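PDB 6FZZ: virulent strain associated lipoprotein from Borreliella spielmanii A14S, which is an outer-surface lipoprotein of a Lyme disease spirochaete and probably binds glutathione. Local coordinates for residues 144-158 and 197-211. Sequence-based numbering, arbitrary orientation.
Sequences LKNLFEKLLSTKEII and KQEESEKLKSDILSI
The Phe148 ring receives Ile208 at its edge, close to the ring plane, with Ile208 CD1 4.1 Å from Phe148 CD1. A second flat group, the Glu200 carboxylate, has Thr154 CG2 over one face, 3.6 Å from Glu200 OE2, while Lys197 NZ bonds OE1 on the syn side, displaced out of plane toward that same face. A third, the Asp207 carboxylate, has its OD2 4.0 Å from Leu147 CD2 and gives its syn lone pair to Lys203 NZ. Along the whole seam the pair illustrates how antiparallel helices, their N-to-C directions 154° apart over these segments, interlock as knobs into holes without any hydrogen bond crossing over. Ile208 fills the hole of Leu144, Leu147, Phe148 and Leu151, its CG1 3.6 Å from Leu147 CB as the two side chains run alongside one another, pointing opposite ways. One turn back, Leu204 enters among Leu147, Lys150, Leu151 and Thr154, its CD1 ending 3.5 Å from Leu151 N. The reciprocal knob is Thr154, set among Lys197, Glu200, Ser201 and Leu204. Its buried hydroxyl is satisfied within its own helix, OG1 donating to Leu151 O at 2.7 Å in the carbonyl plane; with OG1 held there (chi1 66°), CG2 is left over the Glu200 carboxylate. The seam thus joins helix 138-170 to the C-terminal helix 180-209, with Leu144 also packing on Leu22 of helix 15-41, Leu151 on Thr122 of helix 105-126, and Ile158 on Ile83 of helix 71-83.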
ATOM      1  N   LEU A 144      20.878  -2.370   3.729  1.00 24.29           N
ATOM      2  CA  LEU A 144      19.884  -1.371   3.471  1.00 26.89           C
ATOM      3  C   LEU A 144      19.218  -1.592   2.123  1.00 28.21           C
ATOM      4  O   LEU A 144      17.969  -1.490   2.000  1.00 24.54           O
ATOM      5  CB  LEU A 144      20.469   0.047   3.594  1.00 27.16           C
ATOM      6  CG  LEU A 144      19.613   1.238   3.214  1.00 28.46           C
ATOM      7  CD1 LEU A 144      18.324   1.276   4.021  1.00 29.18           C
ATOM      8  CD2 LEU A 144      20.383   2.565   3.382  1.00 32.02           C
ATOM      9  N   LYS A 145      20.037  -1.883   1.116  1.00 24.48           N
ATOM     10  CA  LYS A 145      19.497  -2.140  -0.196  1.00 24.59           C
ATOM     11  C   LYS A 145      18.601  -3.381  -0.197  1.00 21.98           C
ATOM     12  O   LYS A 145      17.535  -3.351  -0.743  1.00 22.49           O
ATOM     13  CB  LYS A 145      20.595  -2.271  -1.246  1.00 25.19           C
ATOM     14  CG  LYS A 145      20.049  -2.634  -2.658  1.00 27.99           C
ATOM     15  CD  LYS A 145      21.180  -3.176  -3.528  1.00 33.38           C
ATOM     16  CE  LYS A 145      20.857  -3.207  -5.021  1.00 34.84           C
ATOM     17  NZ  LYS A 145      20.212  -4.496  -5.325  1.00 36.34           N
ATOM     18  N   ASN A 146      19.059  -4.476   0.366  1.00 24.38           N
ATOM     19  CA  ASN A 146      18.274  -5.676   0.412  1.00 24.36           C
ATOM     20  C   ASN A 146      16.968  -5.462   1.231  1.00 22.64           C
ATOM     21  O   ASN A 146      15.944  -5.978   0.831  1.00 21.73           O
ATOM     22  CB  ASN A 146      19.072  -6.803   1.050  1.00 31.19           C
ATOM     23  CG  ASN A 146      20.263  -7.257   0.188  1.00 37.89           C
ATOM     24  OD1 ASN A 146      20.288  -7.103  -1.043  1.00 42.35           O
ATOM     25  ND2 ASN A 146      21.252  -7.827   0.844  1.00 40.27           N
ATOM     26  N   LEU A 147      17.030  -4.754   2.359  1.00 21.65           N
ATOM     27  CA  LEU A 147      15.815  -4.485   3.185  1.00 22.67           C
ATOM     28  C   LEU A 147      14.786  -3.647   2.397  1.00 22.17           C
ATOM     29  O   LEU A 147      13.603  -3.954   2.329  1.00 20.66           O
ATOM     30  CB  LEU A 147      16.185  -3.820   4.484  1.00 23.32           C
ATOM     31  CG  LEU A 147      16.955  -4.682   5.505  1.00 22.63           C
ATOM     32  CD1 LEU A 147      17.462  -3.806   6.613  1.00 25.44           C
ATOM     33  CD2 LEU A 147      16.088  -5.745   6.122  1.00 23.42           C
ATOM     34  N   PHE A 148      15.275  -2.636   1.702  1.00 22.24           N
ATOM     35  CA  PHE A 148      14.392  -1.723   0.973  1.00 21.39           C
ATOM     36  C   PHE A 148      13.725  -2.399  -0.194  1.00 19.76           C
ATOM     37  O   PHE A 148      12.509  -2.237  -0.459  1.00 19.01           O
ATOM     38  CB  PHE A 148      15.179  -0.495   0.504  1.00 21.95           C
ATOM     39  CG  PHE A 148      14.300   0.614   0.061  1.00 24.09           C
ATOM     40  CD1 PHE A 148      13.266   1.081   0.892  1.00 24.88           C
ATOM     41  CD2 PHE A 148      14.466   1.207  -1.164  1.00 26.28           C
ATOM     42  CE1 PHE A 148      12.444   2.110   0.508  1.00 25.37           C
ATOM     43  CE2 PHE A 148      13.679   2.269  -1.534  1.00 25.86           C
ATOM     44  CZ  PHE A 148      12.648   2.702  -0.726  1.00 27.35           C
ATOM     45  N   GLU A 149      14.500  -3.211  -0.901  1.00 20.89           N
ATOM     46  CA  GLU A 149      13.961  -4.027  -1.956  1.00 22.38           C
ATOM     47  C   GLU A 149      12.942  -5.012  -1.494  1.00 20.51           C
ATOM     48  O   GLU A 149      11.886  -5.186  -2.146  1.00 22.21           O
ATOM     49  CB  GLU A 149      15.072  -4.768  -2.740  1.00 25.44           C
ATOM     50  CG  GLU A 149      15.920  -3.848  -3.523  1.00 28.65           C
ATOM     51  CD  GLU A 149      16.978  -4.589  -4.360  1.00 39.40           C
ATOM     52  OE1 GLU A 149      17.227  -5.764  -4.115  1.00 40.19           O
ATOM     53  OE2 GLU A 149      17.600  -3.985  -5.241  1.00 37.32           O
ATOM     54  N   LYS A 150      13.253  -5.689  -0.411  1.00 23.26           N
ATOM     55  CA  LYS A 150      12.276  -6.593   0.207  1.00 26.74           C
ATOM     56  C   LYS A 150      11.006  -5.812   0.614  1.00 26.43           C
ATOM     57  O   LYS A 150       9.860  -6.270   0.337  1.00 24.11           O
ATOM     58  CB  LYS A 150      12.871  -7.289   1.431  1.00 31.61           C
ATOM     59  CG  LYS A 150      13.865  -8.400   1.078  1.00 39.05           C
ATOM     60  CD  LYS A 150      14.153  -9.309   2.269  1.00 43.67           C
ATOM     61  CE  LYS A 150      15.153  -8.678   3.229  1.00 54.99           C
ATOM     62  NZ  LYS A 150      15.524  -9.519   4.429  1.00 60.77           N
ATOM     63  N   LEU A 151      11.189  -4.630   1.234  1.00 22.87           N
ATOM     64  CA  LEU A 151      10.005  -3.788   1.608  1.00 21.99           C
ATOM     65  C   LEU A 151       9.139  -3.441   0.399  1.00 23.47           C
ATOM     66  O   LEU A 151       7.917  -3.661   0.431  1.00 22.51           O
ATOM     67  CB  LEU A 151      10.465  -2.500   2.329  1.00 23.34           C
ATOM     68  CG  LEU A 151       9.401  -1.507   2.787  1.00 22.20           C
ATOM     69  CD1 LEU A 151       8.456  -2.217   3.757  1.00 24.34           C
ATOM     70  CD2 LEU A 151      10.127  -0.354   3.447  1.00 22.78           C
ATOM     71  N   LEU A 152       9.759  -3.019  -0.722  1.00 23.19           N
ATOM     72  CA  LEU A 152       9.044  -2.700  -1.936  1.00 24.20           C
ATOM     73  C   LEU A 152       8.341  -3.932  -2.520  1.00 28.10           C
ATOM     74  O   LEU A 152       7.200  -3.849  -3.017  1.00 26.25           O
ATOM     75  CB  LEU A 152       9.971  -2.020  -2.979  1.00 25.89           C
ATOM     76  CG  LEU A 152      10.581  -0.660  -2.626  1.00 28.43           C
ATOM     77  CD1 LEU A 152      11.512  -0.150  -3.723  1.00 30.54           C
ATOM     78  CD2 LEU A 152       9.490   0.381  -2.338  1.00 28.67           C
ATOM     79  N   SER A 153       8.985  -5.111  -2.443  1.00 28.30           N
ATOM     80  CA  SER A 153       8.312  -6.348  -2.891  1.00 28.18           C
ATOM     81  C   SER A 153       7.044  -6.683  -2.127  1.00 26.43           C
ATOM     82  O   SER A 153       6.167  -7.277  -2.719  1.00 25.00           O
ATOM     83  CB  SER A 153       9.235  -7.608  -2.752  1.00 28.75           C
ATOM     84  OG  SER A 153      10.436  -7.267  -3.356  1.00 38.73           O
ATOM     85  N   THR A 154       6.981  -6.393  -0.826  1.00 26.50           N
ATOM     86  CA  THR A 154       5.738  -6.695  -0.052  1.00 28.89           C
ATOM     87  C   THR A 154       4.590  -5.993  -0.695  1.00 30.26           C
ATOM     88  O   THR A 154       3.521  -6.560  -0.890  1.00 27.26           O
ATOM     89  CB  THR A 154       5.832  -6.391   1.464  1.00 31.00           C
ATOM     90  OG1 THR A 154       5.970  -4.961   1.726  1.00 32.19           O
ATOM     91  CG2 THR A 154       7.047  -7.196   2.071  1.00 32.68           C
ATOM     92  N   LYS A 155       4.814  -4.742  -1.057  1.00 28.03           N
ATOM     93  CA  LYS A 155       3.770  -3.958  -1.670  1.00 28.82           C
ATOM     94  C   LYS A 155       3.378  -4.526  -2.992  1.00 28.96           C
ATOM     95  O   LYS A 155       2.183  -4.597  -3.314  1.00 30.90           O
ATOM     96  CB  LYS A 155       4.231  -2.504  -1.797  1.00 29.89           C
ATOM     97  CG  LYS A 155       3.509  -1.748  -2.892  1.00 30.09           C
ATOM     98  CD  LYS A 155       3.842  -0.269  -2.909  1.00 29.48           C
ATOM     99  CE  LYS A 155       2.892   0.375  -3.944  1.00 28.97           C
ATOM    100  NZ  LYS A 155       2.918   1.814  -3.830  1.00 29.48           N
ATOM    101  N   GLU A 156       4.383  -4.884  -3.793  1.00 28.44           N
ATOM    102  CA  GLU A 156       4.170  -5.465  -5.130  1.00 28.29           C
ATOM    103  C   GLU A 156       3.372  -6.813  -5.110  1.00 28.85           C
ATOM    104  O   GLU A 156       2.523  -7.048  -5.964  1.00 25.75           O
ATOM    105  CB  GLU A 156       5.507  -5.677  -5.813  1.00 33.90           C
ATOM    106  CG  GLU A 156       5.411  -6.518  -7.062  1.00 42.04           C
ATOM    107  CD  GLU A 156       6.584  -6.312  -7.968  1.00 56.78           C
ATOM    108  OE1 GLU A 156       7.740  -6.287  -7.439  1.00 60.38           O
ATOM    109  OE2 GLU A 156       6.343  -6.189  -9.199  1.00 64.35           O
ATOM    110  N   ILE A 157       3.616  -7.642  -4.099  1.00 24.81           N
ATOM    111  CA  ILE A 157       2.848  -8.870  -3.870  1.00 28.56           C
ATOM    112  C   ILE A 157       1.346  -8.581  -3.596  1.00 24.57           C
ATOM    113  O   ILE A 157       0.467  -9.189  -4.222  1.00 25.64           O
ATOM    114  CB  ILE A 157       3.431  -9.677  -2.688  1.00 30.76           C
ATOM    115  CG1 ILE A 157       4.847 -10.122  -3.005  1.00 36.92           C
ATOM    116  CG2 ILE A 157       2.594 -10.922  -2.376  1.00 34.17           C
ATOM    117  CD1 ILE A 157       5.041 -10.630  -4.415  1.00 42.33           C
ATOM    118  N   ILE A 158       1.083  -7.627  -2.707  1.00 24.41           N
ATOM    119  CA  ILE A 158      -0.289  -7.210  -2.431  1.00 26.42           C
ATOM    120  C   ILE A 158      -0.989  -6.600  -3.642  1.00 24.24           C
ATOM    121  O   ILE A 158      -2.113  -6.964  -3.933  1.00 20.74           O
ATOM    122  CB  ILE A 158      -0.377  -6.333  -1.168  1.00 29.02           C
ATOM    123  CG1 ILE A 158      -0.099  -7.207   0.037  1.00 28.98           C
ATOM    124  CG2 ILE A 158      -1.761  -5.666  -0.997  1.00 29.21           C
ATOM    125  CD1 ILE A 158      -0.493  -8.670  -0.139  1.00 31.96           C
ATOM    126  N   LYS A 197       2.030  -9.949   5.033  1.00 26.43           N
ATOM    127  CA  LYS A 197       2.916  -9.043   4.322  1.00 26.23           C
ATOM    128  C   LYS A 197       2.979  -7.731   5.090  1.00 22.34           C
ATOM    129  O   LYS A 197       4.012  -7.083   5.123  1.00 21.98           O
ATOM    130  CB  LYS A 197       2.404  -8.818   2.902  1.00 25.01           C
ATOM    131  CG  LYS A 197       2.532 -10.031   1.986  1.00 26.31           C
ATOM    132  CD  LYS A 197       3.974 -10.329   1.649  1.00 30.79           C
ATOM    133  CE  LYS A 197       4.194 -11.813   1.400  1.00 33.76           C
ATOM    134  NZ  LYS A 197       5.648 -12.068   1.571  1.00 42.09           N
ATOM    135  N   GLN A 198       1.893  -7.356   5.745  1.00 21.83           N
ATOM    136  CA  GLN A 198       1.866  -6.150   6.522  1.00 20.93           C
ATOM    137  C   GLN A 198       2.803  -6.255   7.728  1.00 24.88           C
ATOM    138  O   GLN A 198       3.563  -5.331   8.034  1.00 17.64           O
ATOM    139  CB  GLN A 198       0.475  -5.822   7.031  1.00 23.19           C
ATOM    140  CG  GLN A 198       0.474  -4.636   7.998  1.00 22.52           C
ATOM    141  CD  GLN A 198       0.349  -5.044   9.450  1.00 27.95           C
ATOM    142  OE1 GLN A 198      -0.462  -5.907   9.776  1.00 30.94           O
ATOM    143  NE2 GLN A 198       1.184  -4.486  10.311  1.00 26.38           N
ATOM    144  N   GLU A 199       2.708  -7.375   8.448  1.00 21.02           N
ATOM    145  CA  GLU A 199       3.657  -7.652   9.515  1.00 21.05           C
ATOM    146  C   GLU A 199       5.125  -7.684   9.087  1.00 21.17           C
ATOM    147  O   GLU A 199       6.011  -7.201   9.815  1.00 24.47           O
ATOM    148  CB  GLU A 199       3.262  -8.938  10.230  1.00 23.08           C
ATOM    149  CG  GLU A 199       1.992  -8.731  11.034  1.00 23.45           C
ATOM    150  CD  GLU A 199       1.450 -10.002  11.698  1.00 27.65           C
ATOM    151  OE1 GLU A 199       2.129 -11.014  11.711  1.00 38.93           O
ATOM    152  OE2 GLU A 199       0.336  -9.961  12.196  1.00 29.45           O
ATOM    153  N   GLU A 200       5.358  -8.304   7.960  1.00 21.63           N
ATOM    154  CA  GLU A 200       6.661  -8.300   7.328  1.00 24.35           C
ATOM    155  C   GLU A 200       7.174  -6.862   7.034  1.00 22.42           C
ATOM    156  O   GLU A 200       8.323  -6.536   7.344  1.00 20.13           O
ATOM    157  CB  GLU A 200       6.574  -9.158   6.094  1.00 29.38           C
ATOM    158  CG  GLU A 200       7.872  -9.351   5.358  1.00 40.23           C
ATOM    159  CD  GLU A 200       7.732 -10.325   4.186  1.00 46.72           C
ATOM    160  OE1 GLU A 200       6.778 -11.170   4.176  1.00 43.17           O
ATOM    161  OE2 GLU A 200       8.631 -10.229   3.322  1.00 53.77           O
ATOM    162  N   SER A 201       6.302  -5.984   6.547  1.00 20.09           N
ATOM    163  CA  SER A 201       6.670  -4.606   6.268  1.00 20.32           C
ATOM    164  C   SER A 201       7.046  -3.824   7.500  1.00 22.46           C
ATOM    165  O   SER A 201       7.965  -3.001   7.477  1.00 23.65           O
ATOM    166  CB  SER A 201       5.545  -3.915   5.453  1.00 19.63           C
ATOM    167  OG  SER A 201       4.406  -3.691   6.259  1.00 17.43           O
ATOM    168  N   GLU A 202       6.355  -4.097   8.619  1.00 22.90           N
ATOM    169  CA  GLU A 202       6.673  -3.501   9.911  1.00 24.67           C
ATOM    170  C   GLU A 202       8.111  -3.789  10.351  1.00 21.44           C
ATOM    171  O   GLU A 202       8.815  -2.886  10.762  1.00 20.63           O
ATOM    172  CB  GLU A 202       5.674  -3.989  10.986  1.00 26.59           C
ATOM    173  CG  GLU A 202       5.954  -3.534  12.375  1.00 32.50           C
ATOM    174  CD  GLU A 202       5.875  -2.034  12.544  1.00 36.31           C
ATOM    175  OE1 GLU A 202       5.016  -1.396  11.936  1.00 35.74           O
ATOM    176  OE2 GLU A 202       6.722  -1.477  13.266  1.00 44.54           O
ATOM    177  N   LYS A 203       8.515  -5.051  10.284  1.00 21.26           N
ATOM    178  CA  LYS A 203       9.879  -5.465  10.635  1.00 21.64           C
ATOM    179  C   LYS A 203      10.952  -4.896   9.659  1.00 20.68           C
ATOM    180  O   LYS A 203      12.029  -4.467  10.090  1.00 21.83           O
ATOM    181  CB  LYS A 203       9.908  -6.993  10.636  1.00 24.81           C
ATOM    182  CG  LYS A 203      11.215  -7.668  11.048  1.00 27.25           C
ATOM    183  CD  LYS A 203      11.993  -8.191   9.887  1.00 28.54           C
ATOM    184  CE  LYS A 203      13.106  -9.167  10.307  1.00 27.01           C
ATOM    185  NZ  LYS A 203      14.030  -8.553  11.299  1.00 23.88           N
ATOM    186  N   LEU A 204      10.698  -4.961   8.366  1.00 20.40           N
ATOM    187  CA  LEU A 204      11.619  -4.379   7.359  1.00 20.64           C
ATOM    188  C   LEU A 204      11.787  -2.910   7.577  1.00 19.23           C
ATOM    189  O   LEU A 204      12.909  -2.384   7.548  1.00 19.26           O
ATOM    190  CB  LEU A 204      11.088  -4.621   5.924  1.00 21.72           C
ATOM    191  CG  LEU A 204      11.023  -6.094   5.525  1.00 24.54           C
ATOM    192  CD1 LEU A 204      10.302  -6.255   4.226  1.00 25.58           C
ATOM    193  CD2 LEU A 204      12.408  -6.745   5.481  1.00 30.25           C
ATOM    194  N   LYS A 205      10.657  -2.216   7.744  1.00 18.69           N
ATOM    195  CA  LYS A 205      10.727  -0.808   8.162  1.00 20.67           C
ATOM    196  C   LYS A 205      11.585  -0.607   9.426  1.00 20.00           C
ATOM    197  O   LYS A 205      12.530   0.249   9.458  1.00 20.47           O
ATOM    198  CB  LYS A 205       9.321  -0.229   8.374  1.00 20.09           C
ATOM    199  CG  LYS A 205       9.263   1.174   9.010  1.00 20.55           C
ATOM    200  CD  LYS A 205       7.895   1.664   9.501  1.00 21.30           C
ATOM    201  CE  LYS A 205       7.417   0.925  10.754  1.00 25.18           C
ATOM    202  NZ  LYS A 205       6.054   1.231  11.148  1.00 25.46           N
ATOM    203  N   SER A 206      11.255  -1.335  10.506  1.00 22.25           N
ATOM    204  CA  SER A 206      11.998  -1.163  11.780  1.00 21.72           C
ATOM    205  C   SER A 206      13.505  -1.503  11.533  1.00 20.81           C
ATOM    206  O   SER A 206      14.405  -0.817  11.993  1.00 20.04           O
ATOM    207  CB  SER A 206      11.416  -2.080  12.891  1.00 24.15           C
ATOM    208  OG  SER A 206      10.049  -1.692  13.042  1.00 26.91           O
ATOM    209  N   ASP A 207      13.791  -2.486  10.732  1.00 19.86           N
ATOM    210  CA  ASP A 207      15.194  -2.765  10.499  1.00 21.67           C
ATOM    211  C   ASP A 207      15.885  -1.598   9.744  1.00 22.85           C
ATOM    212  O   ASP A 207      17.019  -1.253  10.055  1.00 22.73           O
ATOM    213  CB  ASP A 207      15.388  -4.016   9.718  1.00 23.10           C
ATOM    214  CG  ASP A 207      15.111  -5.291  10.528  1.00 24.43           C
ATOM    215  OD1 ASP A 207      15.059  -5.285  11.776  1.00 25.08           O
ATOM    216  OD2 ASP A 207      14.970  -6.320   9.867  1.00 24.21           O
ATOM    217  N   ILE A 208      15.203  -1.012   8.754  1.00 21.10           N
ATOM    218  CA  ILE A 208      15.755   0.158   8.041  1.00 22.70           C
ATOM    219  C   ILE A 208      15.918   1.342   8.941  1.00 22.90           C
ATOM    220  O   ILE A 208      17.019   1.976   8.942  1.00 23.65           O
ATOM    221  CB  ILE A 208      14.944   0.523   6.803  1.00 21.42           C
ATOM    222  CG1 ILE A 208      15.142  -0.606   5.785  1.00 19.63           C
ATOM    223  CG2 ILE A 208      15.395   1.896   6.295  1.00 23.12           C
ATOM    224  CD1 ILE A 208      14.213  -0.529   4.582  1.00 22.16           C
ATOM    225  N   LEU A 209      14.897   1.606   9.794  1.00 22.17           N
ATOM    226  CA  LEU A 209      15.031   2.685  10.781  1.00 24.68           C
ATOM    227  C   LEU A 209      16.173   2.448  11.823  1.00 27.50           C
ATOM    228  O   LEU A 209      16.667   3.363  12.376  1.00 27.95           O
ATOM    229  CB  LEU A 209      13.725   2.930  11.549  1.00 23.48           C
ATOM    230  CG  LEU A 209      12.559   3.352  10.691  1.00 25.84           C
ATOM    231  CD1 LEU A 209      11.321   3.512  11.553  1.00 25.49           C
ATOM    232  CD2 LEU A 209      12.909   4.619   9.935  1.00 28.33           C
ATOM    233  N   SER A 210      16.575   1.212  12.050  1.00 27.01           N
ATOM    234  CA  SER A 210      17.663   0.908  12.968  1.00 31.09           C
ATOM    235  C   SER A 210      19.063   1.257  12.453  1.00 35.86           C
ATOM    236  O   SER A 210      20.010   1.134  13.195  1.00 37.14           O
ATOM    237  CB  SER A 210      17.740  -0.624  13.194  1.00 26.95           C
ATOM    238  OG  SER A 210      16.644  -1.013  13.912  1.00 34.18           O
ATOM    239  N   ILE A 211      19.217   1.522  11.165  1.00 37.62           N
ATOM    240  CA  ILE A 211      20.536   1.791  10.634  1.00 40.18           C
ATOM    241  C   ILE A 211      20.788   3.274  10.909  1.00 41.16           C
ATOM    242  O   ILE A 211      20.082   4.085  10.365  1.00 42.35           O
ATOM    243  CB  ILE A 211      20.594   1.434   9.149  1.00 36.13           C
ATOM    244  CG1 ILE A 211      20.424  -0.077   8.990  1.00 38.96           C
ATOM    245  CG2 ILE A 211      21.897   1.936   8.554  1.00 39.10           C
ATOM    246  CD1 ILE A 211      20.149  -0.563   7.557  1.00 36.19           C
TER